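Local coordinates for protein beta-glucanase (Bacteroides thetaiotaomicron, PDB 6EUG) that probably hydrolyses O-glycosidic bonds in arabinogalactan, this chain being its family 43 glycoside hydrolase part, a beta-1,3-galactosidase, at residues T216-I228 and L237-H249. Sequence-based numbering, arbitrary orientation.
Sequences TLFVDDDGKAYHI and LQIAELADDYLSH
Tyr246 reaches from the turn after strand 237-242 across to the hairpin 216-228. Its CB carries CG beside the backbone N (chi1 -55°), which swings the ring against Ala225. CE1 and CD1 lie closest to Ala225 CB (3.5 Å from CE1), and this methyl sits over one face, offset toward that rim, as a CH-pi contact. CE1 and CZ then come near Gly223 O, at the ring edge; at the tip, Tyr246 OH donates to Gly223 O at 2.7 Å, while Val219 CG1 touches the same hydroxyl. Strand 225-228 pairs antiparallel with strand 237-242: His227 N meets Ala240 O at 2.9 Å, Ala240 N returns the bond to His227 O, and Leu242 N binds Ala225 O. On the side of Tyr226 and Ile228, Ile239 CG2 packs on Ile228 CG1 (4.1 Å) and Tyr226 CD2. Glu241 OE2 takes Lys224 NZ in a 3.1 Å salt bridge from above the carboxylate plane; a water donates to both OE2 and Tyr226 OH, while Glu241 OE1 is hydrogen-bonded to Thr250 OG1. On the other face, with Ala240, His227 ND1 and His249 NE2 share a hydrogen bond (3.0 Å), the rings meeting rim to rim. The pairing forms the central hairpin of one four-stranded blade of the family 43 five-bladed beta-propeller; the side chain of His227 lies about 13 Å from the bound glucoimidazole. By bonding Gly223 O, the hydroxyl satisfies the polar tip of a buried ring and ties turn Ala243-Tyr246 to turn Asp220-Gly223.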
loop_
_atom_site.group_PDB
_atom_site.type_symbol
_atom_site.label_atom_id
_atom_site.label_comp_id
_atom_site.label_asym_id
_atom_site.label_seq_id
_atom_site.Cartn_x
_atom_site.Cartn_y
_atom_site.Cartn_z
ATOM N N THR A 216 -0.404 -2.701 0.874
ATOM C CA THR A 216 0.254 -3.198 -0.286
ATOM C C THR A 216 0.228 -4.730 -0.306
ATOM O O THR A 216 -0.376 -5.370 0.583
ATOM C CB THR A 216 1.664 -2.618 -0.430
ATOM O OG1 THR A 216 2.160 -2.855 -1.759
ATOM C CG2 THR A 216 2.652 -3.191 0.624
ATOM N N LEU A 217 0.822 -5.271 -1.366
ATOM C CA LEU A 217 0.949 -6.731 -1.607
ATOM C C LEU A 217 2.373 -7.099 -1.919
ATOM O O LEU A 217 3.105 -6.292 -2.513
ATOM C CB LEU A 217 0.072 -7.174 -2.798
ATOM C CG LEU A 217 -1.445 -6.956 -2.726
ATOM C CD1 LEU A 217 -2.154 -7.277 -4.063
ATOM C CD2 LEU A 217 -2.095 -7.750 -1.596
ATOM N N PHE A 218 2.749 -8.340 -1.596
ATOM C CA PHE A 218 4.071 -8.858 -1.977
ATOM C C PHE A 218 4.008 -10.351 -2.253
ATOM O O PHE A 218 3.480 -11.094 -1.425
ATOM C CB PHE A 218 5.148 -8.584 -0.900
ATOM C CG PHE A 218 6.553 -8.955 -1.350
ATOM C CD1 PHE A 218 7.232 -8.162 -2.264
ATOM C CD2 PHE A 218 7.166 -10.103 -0.901
ATOM C CE1 PHE A 218 8.497 -8.501 -2.704
ATOM C CE2 PHE A 218 8.439 -10.451 -1.335
ATOM C CZ PHE A 218 9.111 -9.655 -2.236
ATOM N N VAL A 219 4.518 -10.761 -3.422
ATOM C CA VAL A 219 4.677 -12.186 -3.763
ATOM C C VAL A 219 6.120 -12.653 -3.442
ATOM O O VAL A 219 7.118 -12.168 -4.025
ATOM C CB VAL A 219 4.363 -12.498 -5.253
ATOM C CG1 VAL A 219 4.520 -14.011 -5.522
ATOM C CG2 VAL A 219 2.973 -12.038 -5.652
ATOM N N ASP A 220 6.214 -13.588 -2.525
ATOM C CA ASP A 220 7.518 -14.101 -2.071
ATOM C C ASP A 220 8.062 -15.188 -3.020
ATOM O O ASP A 220 7.383 -15.625 -3.977
ATOM C CB ASP A 220 7.363 -14.608 -0.633
ATOM C CG ASP A 220 8.639 -14.500 0.203
ATOM O OD1 ASP A 220 9.718 -14.107 -0.296
ATOM O OD2 ASP A 220 8.556 -14.918 1.373
ATOM N N ASP A 221 9.302 -15.595 -2.782
ATOM C CA ASP A 221 10.000 -16.516 -3.684
ATOM C C ASP A 221 9.464 -17.959 -3.673
ATOM O O ASP A 221 9.666 -18.697 -4.646
ATOM C CB ASP A 221 11.542 -16.402 -3.527
ATOM C CG ASP A 221 12.016 -16.535 -2.102
ATOM O OD1 ASP A 221 11.203 -16.926 -1.208
ATOM O OD2 ASP A 221 13.206 -16.242 -1.869
ATOM N N ASP A 222 8.702 -18.311 -2.632
ATOM C CA ASP A 222 7.979 -19.586 -2.543
ATOM C C ASP A 222 6.565 -19.576 -3.157
ATOM O O ASP A 222 5.816 -20.534 -2.980
ATOM C CB ASP A 222 7.913 -20.028 -1.081
ATOM C CG ASP A 222 7.202 -19.030 -0.168
ATOM O OD1 ASP A 222 6.751 -17.948 -0.627
ATOM O OD2 ASP A 222 7.071 -19.375 1.037
ATOM N N GLY A 223 6.184 -18.454 -3.789
ATOM C CA GLY A 223 4.847 -18.292 -4.382
ATOM C C GLY A 223 3.779 -17.852 -3.391
ATOM O O GLY A 223 2.648 -17.580 -3.800
ATOM N N LYS A 224 4.127 -17.744 -2.105
ATOM C CA LYS A 224 3.170 -17.252 -1.102
ATOM C C LYS A 224 3.062 -15.742 -1.235
ATOM O O LYS A 224 4.086 -15.047 -1.393
ATOM C CB LYS A 224 3.570 -17.639 0.323
ATOM C CG LYS A 224 3.227 -19.093 0.653
ATOM C CD LYS A 224 3.689 -19.510 2.032
ATOM C CE LYS A 224 3.325 -20.967 2.321
ATOM N NZ LYS A 224 1.854 -21.173 2.378
ATOM N N ALA A 225 1.835 -15.246 -1.216
ATOM C CA ALA A 225 1.580 -13.795 -1.247
ATOM C C ALA A 225 1.132 -13.270 0.126
ATOM O O ALA A 225 0.482 -13.989 0.882
ATOM C CB ALA A 225 0.545 -13.449 -2.319
ATOM N N TYR A 226 1.458 -11.996 0.393
ATOM C CA TYR A 226 1.172 -11.319 1.649
ATOM C C TYR A 226 0.481 -9.973 1.417
ATOM O O TYR A 226 0.867 -9.206 0.506
ATOM C CB TYR A 226 2.442 -11.103 2.519
ATOM C CG TYR A 226 3.111 -12.444 2.868
ATOM C CD1 TYR A 226 4.011 -13.046 1.999
ATOM C CD2 TYR A 226 2.812 -13.117 4.072
ATOM C CE1 TYR A 226 4.574 -14.288 2.291
ATOM C CE2 TYR A 226 3.371 -14.338 4.355
ATOM C CZ TYR A 226 4.259 -14.913 3.474
ATOM O OH TYR A 226 4.803 -16.123 3.796
ATOM N N HIS A 227 -0.504 -9.719 2.272
ATOM C CA HIS A 227 -1.262 -8.440 2.371
ATOM C C HIS A 227 -0.726 -7.677 3.617
ATOM O O HIS A 227 -0.826 -8.166 4.755
ATOM C CB HIS A 227 -2.758 -8.748 2.437
ATOM C CG HIS A 227 -3.657 -7.553 2.634
ATOM N ND1 HIS A 227 -4.817 -7.614 3.381
ATOM C CD2 HIS A 227 -3.561 -6.281 2.189
ATOM C CE1 HIS A 227 -5.399 -6.424 3.375
ATOM N NE2 HIS A 227 -4.648 -5.597 2.662
ATOM N N ILE A 228 -0.150 -6.505 3.366
ATOM C CA ILE A 228 0.534 -5.682 4.371
ATOM C C ILE A 228 -0.325 -4.421 4.530
ATOM O O ILE A 228 -0.607 -3.750 3.536
ATOM C CB ILE A 228 1.958 -5.315 3.950
ATOM C CG1 ILE A 228 2.816 -6.603 3.845
ATOM C CG2 ILE A 228 2.599 -4.409 5.004
ATOM C CD1 ILE A 228 4.071 -6.502 3.045
ATOM N N LEU A 237 1.051 -1.787 12.162
ATOM C CA LEU A 237 1.082 -2.523 10.878
ATOM C C LEU A 237 0.764 -4.007 11.111
ATOM O O LEU A 237 1.182 -4.572 12.122
ATOM C CB LEU A 237 2.440 -2.467 10.208
ATOM C CG LEU A 237 2.851 -1.173 9.530
ATOM C CD1 LEU A 237 4.321 -1.275 9.196
ATOM C CD2 LEU A 237 2.015 -0.936 8.267
ATOM N N GLN A 238 0.016 -4.613 10.175
ATOM C CA GLN A 238 -0.183 -6.073 10.171
ATOM C C GLN A 238 0.234 -6.683 8.831
ATOM O O GLN A 238 0.149 -6.005 7.787
ATOM C CB GLN A 238 -1.623 -6.455 10.577
ATOM C CG GLN A 238 -1.959 -6.111 12.030
ATOM C CD GLN A 238 -3.402 -6.426 12.435
ATOM O OE1 GLN A 238 -4.155 -7.026 11.646
ATOM N NE2 GLN A 238 -3.809 -6.000 13.660
ATOM N N ILE A 239 0.748 -7.935 8.879
ATOM C CA ILE A 239 1.181 -8.697 7.695
ATOM C C ILE A 239 0.438 -10.016 7.740
ATOM O O ILE A 239 0.627 -10.769 8.702
ATOM C CB ILE A 239 2.699 -8.968 7.687
ATOM C CG1 ILE A 239 3.468 -7.645 7.824
ATOM C CG2 ILE A 239 3.108 -9.740 6.432
ATOM C CD1 ILE A 239 4.991 -7.765 7.775
ATOM N N ALA A 240 -0.393 -10.265 6.715
ATOM C CA ALA A 240 -1.311 -11.430 6.650
ATOM C C ALA A 240 -1.058 -12.292 5.405
ATOM O O ALA A 240 -1.083 -11.801 4.270
ATOM C CB ALA A 240 -2.756 -10.961 6.662
ATOM N N GLU A 241 -0.837 -13.583 5.621
ATOM C CA GLU A 241 -0.731 -14.549 4.535
ATOM C C GLU A 241 -2.041 -14.697 3.719
ATOM O O GLU A 241 -3.125 -14.855 4.297
ATOM C CB GLU A 241 -0.326 -15.890 5.140
ATOM C CG GLU A 241 -0.054 -17.018 4.148
ATOM C CD GLU A 241 0.102 -18.371 4.813
ATOM O OE1 GLU A 241 -0.781 -18.765 5.635
ATOM O OE2 GLU A 241 1.097 -19.061 4.498
ATOM N N LEU A 242 -1.923 -14.741 2.395
ATOM C CA LEU A 242 -3.044 -15.048 1.483
ATOM C C LEU A 242 -3.130 -16.559 1.158
ATOM O O LEU A 242 -2.117 -17.284 1.163
ATOM C CB LEU A 242 -2.901 -14.238 0.191
ATOM C CG LEU A 242 -2.990 -12.709 0.373
ATOM C CD1 LEU A 242 -2.923 -12.033 -0.986
ATOM C CD2 LEU A 242 -4.233 -12.251 1.136
ATOM N N ALA A 243 -4.350 -17.012 0.877
ATOM C CA ALA A 243 -4.625 -18.346 0.330
ATOM C C ALA A 243 -3.930 -18.588 -1.001
ATOM O O ALA A 243 -3.474 -17.642 -1.629
ATOM C CB ALA A 243 -6.131 -18.515 0.139
ATOM N N ASP A 244 -3.849 -19.857 -1.434
ATOM C CA ASP A 244 -3.117 -20.216 -2.644
ATOM C C ASP A 244 -3.634 -19.598 -3.960
ATOM O O ASP A 244 -2.860 -19.485 -4.913
ATOM C CB ASP A 244 -3.044 -21.762 -2.816
ATOM N N ASP A 245 -4.892 -19.151 -4.003
ATOM C CA ASP A 245 -5.449 -18.461 -5.182
ATOM C C ASP A 245 -5.384 -16.905 -5.066
ATOM O O ASP A 245 -5.756 -16.190 -6.006
ATOM C CB ASP A 245 -6.893 -18.934 -5.533
ATOM C CG ASP A 245 -7.908 -18.663 -4.449
ATOM O OD1 ASP A 245 -7.558 -18.040 -3.408
ATOM O OD2 ASP A 245 -9.065 -19.128 -4.623
ATOM N N TYR A 246 -4.858 -16.434 -3.939
ATOM C CA TYR A 246 -4.715 -15.005 -3.606
ATOM C C TYR A 246 -6.030 -14.290 -3.370
ATOM O O TYR A 246 -6.036 -13.062 -3.238
ATOM C CB TYR A 246 -3.828 -14.209 -4.613
ATOM C CG TYR A 246 -2.424 -14.714 -4.869
ATOM C CD1 TYR A 246 -1.815 -15.672 -4.047
ATOM C CD2 TYR A 246 -1.683 -14.215 -5.942
ATOM C CE1 TYR A 246 -0.530 -16.136 -4.319
ATOM C CE2 TYR A 246 -0.406 -14.679 -6.210
ATOM C CZ TYR A 246 0.178 -15.621 -5.391
ATOM O OH TYR A 246 1.485 -16.068 -5.678
ATOM N N LEU A 247 -7.142 -15.016 -3.213
ATOM C CA LEU A 247 -8.455 -14.349 -3.135
ATOM C C LEU A 247 -9.011 -14.186 -1.725
ATOM O O LEU A 247 -10.045 -13.537 -1.564
ATOM C CB LEU A 247 -9.506 -15.092 -4.010
ATOM C CG LEU A 247 -9.129 -15.272 -5.465
ATOM C CD1 LEU A 247 -10.250 -16.034 -6.204
ATOM C CD2 LEU A 247 -8.769 -13.982 -6.177
ATOM N N SER A 248 -8.314 -14.718 -0.712
ATOM C CA SER A 248 -8.743 -14.628 0.675
ATOM C C SER A 248 -7.537 -14.769 1.591
ATOM O O SER A 248 -6.431 -15.083 1.096
ATOM C CB SER A 248 -9.809 -15.696 0.973
ATOM O OG SER A 248 -9.247 -17.013 0.975
ATOM N N HIS A 249 -7.751 -14.556 2.888
ATOM C CA HIS A 249 -6.688 -14.680 3.922
ATOM C C HIS A 249 -6.738 -16.066 4.577
ATOM O O HIS A 249 -7.817 -16.660 4.669
ATOM C CB HIS A 249 -6.835 -13.625 4.989
ATOM C CG HIS A 249 -6.803 -12.216 4.479
ATOM N ND1 HIS A 249 -7.942 -11.513 4.142
ATOM C CD2 HIS A 249 -5.765 -11.374 4.262
ATOM C CE1 HIS A 249 -7.594 -10.309 3.724
ATOM N NE2 HIS A 249 -6.290 -10.186 3.837
HETATM O O HOH W 1 -1.140 -19.907 1.454
HETATM O O HOH W 2 -0.275 -17.242 -1.022
HETATM O O HOH W 3 3.774 -18.044 5.499
#